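Local coordinates for purine nucleoside phosphorylase (Bacillus licheniformis, PDB 6DZD), which probably cleaves adenosine, inosine and methylthioadenosine by phosphorolysis, releasing the free purine base, and probably also deaminates adenosine, at residues Pro12-Ile17 with Gly33-Asn38. Sequence-based numbering, arbitrary orientation.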
loop_
_atom_site.group_PDB
_atom_site.type_symbol
_atom_site.label_atom_id
_atom_site.label_comp_id
_atom_site.label_asym_id
_atom_site.label_seq_id
_atom_site.Cartn_x
_atom_site.Cartn_y
_atom_site.Cartn_z
ATOM N N PRO A 12 -6.135 -15.153 -11.698
ATOM C CA PRO A 12 -5.087 -15.241 -10.673
ATOM C C PRO A 12 -4.558 -13.907 -10.134
ATOM O O PRO A 12 -4.156 -13.807 -8.981
ATOM C CB PRO A 12 -3.958 -15.965 -11.406
ATOM C CG PRO A 12 -4.084 -15.486 -12.799
ATOM C CD PRO A 12 -5.576 -15.375 -13.045
ATOM N N SER A 13 -4.544 -12.888 -10.977
ATOM C CA SER A 13 -3.668 -11.764 -10.704
ATOM C C SER A 13 -4.248 -10.694 -9.786
ATOM O O SER A 13 -3.467 -9.953 -9.189
ATOM C CB SER A 13 -3.226 -11.139 -12.037
ATOM O OG SER A 13 -2.388 -12.037 -12.778
ATOM N N MET A 14 -5.566 -10.578 -9.625
ATOM C CA MET A 14 -6.135 -9.363 -9.045
ATOM C C MET A 14 -6.950 -9.621 -7.789
ATOM O O MET A 14 -7.779 -10.533 -7.745
ATOM C CB MET A 14 -7.049 -8.649 -10.037
ATOM C CG MET A 14 -6.502 -8.501 -11.444
ATOM S SD MET A 14 -5.261 -7.208 -11.435
ATOM C CE MET A 14 -6.345 -5.792 -11.243
ATOM N N LEU A 15 -6.744 -8.770 -6.789
ATOM C CA LEU A 15 -7.662 -8.623 -5.666
ATOM C C LEU A 15 -8.300 -7.245 -5.763
ATOM O O LEU A 15 -7.586 -6.240 -5.805
ATOM C CB LEU A 15 -6.932 -8.782 -4.334
ATOM C CG LEU A 15 -6.595 -10.210 -3.932
ATOM C CD1 LEU A 15 -5.475 -10.211 -2.916
ATOM C CD2 LEU A 15 -7.840 -10.865 -3.383
ATOM N N LEU A 16 -9.632 -7.188 -5.757
ATOM C CA LEU A 16 -10.360 -5.951 -6.020
ATOM C C LEU A 16 -11.227 -5.548 -4.842
ATOM O O LEU A 16 -11.983 -6.371 -4.318
ATOM C CB LEU A 16 -11.247 -6.099 -7.263
ATOM C CG LEU A 16 -10.491 -6.200 -8.588
ATOM C CD1 LEU A 16 -11.424 -6.483 -9.740
ATOM C CD2 LEU A 16 -9.675 -4.905 -8.838
ATOM N N ILE A 17 -11.151 -4.273 -4.461
ATOM C CA ILE A 17 -12.010 -3.723 -3.414
ATOM C C ILE A 17 -13.413 -3.499 -3.982
ATOM O O ILE A 17 -13.666 -2.527 -4.702
ATOM C CB ILE A 17 -11.420 -2.434 -2.834
ATOM C CG1 ILE A 17 -10.111 -2.777 -2.122
ATOM C CG2 ILE A 17 -12.384 -1.814 -1.847
ATOM C CD1 ILE A 17 -9.115 -1.632 -1.980
ATOM N N GLY A 33 -7.474 -1.818 -5.768
ATOM C CA GLY A 33 -7.136 -3.211 -5.546
ATOM C C GLY A 33 -5.666 -3.404 -5.230
ATOM O O GLY A 33 -4.930 -2.448 -4.980
ATOM N N PHE A 34 -5.251 -4.676 -5.290
ATOM C CA PHE A 34 -3.943 -5.171 -4.863
ATOM C C PHE A 34 -3.623 -6.408 -5.694
ATOM O O PHE A 34 -4.481 -7.280 -5.846
ATOM C CB PHE A 34 -3.989 -5.521 -3.369
ATOM C CG PHE A 34 -2.648 -5.660 -2.696
ATOM C CD1 PHE A 34 -1.932 -4.538 -2.306
ATOM C CD2 PHE A 34 -2.152 -6.916 -2.364
ATOM C CE1 PHE A 34 -0.719 -4.653 -1.635
ATOM C CE2 PHE A 34 -0.933 -7.055 -1.693
ATOM C CZ PHE A 34 -0.211 -5.917 -1.319
ATOM N N THR A 35 -2.425 -6.490 -6.249
ATOM C CA THR A 35 -2.153 -7.667 -7.062
ATOM C C THR A 35 -1.647 -8.824 -6.191
ATOM O O THR A 35 -1.239 -8.652 -5.035
ATOM C CB THR A 35 -1.157 -7.360 -8.194
ATOM O OG1 THR A 35 0.071 -6.872 -7.648
ATOM C CG2 THR A 35 -1.746 -6.327 -9.166
ATOM N N THR A 36 -1.656 -10.012 -6.780
ATOM C CA THR A 36 -1.184 -11.243 -6.174
ATOM C C THR A 36 0.113 -11.661 -6.850
ATOM O O THR A 36 0.568 -11.039 -7.806
ATOM C CB THR A 36 -2.214 -12.371 -6.315
ATOM O OG1 THR A 36 -2.141 -12.899 -7.649
ATOM C CG2 THR A 36 -3.630 -11.898 -6.042
ATOM N N LYS A 37 0.702 -12.729 -6.318
ATOM C CA LYS A 37 1.955 -13.297 -6.821
ATOM C C LYS A 37 1.827 -13.870 -8.236
ATOM O O LYS A 37 2.823 -13.987 -8.954
ATOM C CB LYS A 37 2.357 -14.421 -5.843
ATOM C CG LYS A 37 3.819 -14.782 -5.624
ATOM C CD LYS A 37 3.928 -16.087 -4.780
ATOM N N ASN A 38 0.622 -14.238 -8.641
ATOM C CA ASN A 38 0.411 -15.154 -9.753
ATOM C C ASN A 38 0.004 -14.526 -11.090
ATOM O O ASN A 38 -0.606 -13.450 -11.163
ATOM C CB ASN A 38 -0.619 -16.186 -9.326
ATOM C CG ASN A 38 -0.375 -16.660 -7.917
ATOM O OD1 ASN A 38 0.735 -17.115 -7.596
ATOM N ND2 ASN A 38 -1.401 -16.557 -7.057
HETATM O O HOH W 1 -4.567 -16.390 -7.255
#
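Gly33 faces Leu16 in a non-hydrogen-bonded antiparallel pair, with their CA atoms 4.3 Å apart, and illustrates how a strand pairing can begin in backbone and finish in side chains. Next, Phe34 and Leu15 bond both ways, N to O at 2.9 Å in each direction, while the Phe34 ring heads off toward Pro184 and strand 270-276. Thr35 turns to the face shared with Met14, where both pack against Val69 of helix 59-72, and its OG1 accepts the backbone N-H of Met271. Regular pairing stops here, yet Thr36 N still bonds to Ser13 O (3.0 Å). With chi1 at 78°, Thr36 OG1 sits between its own N and carbonyl carbon, where it donates to Pro12 O at 2.6 Å and accepts a bond from Asn38 N, closing an ST turn; its CG2 lies 4.0 Å from Leu15 CD1, the two side chains crossing at about a right angle. A valine in place of Thr36 would probably leave Pro12 O without its hydroxyl donor and Asn38 N without its acceptor. Asn38 O takes the Ser13 hydroxyl (OG to O, 2.8 Å), and Asn38 ND2 donates to Ser255 O and to a water bridging to Pro12 O. Hydroxyls thus extend the polar pairing into the loops after strand 33-35 and before strand 14-17.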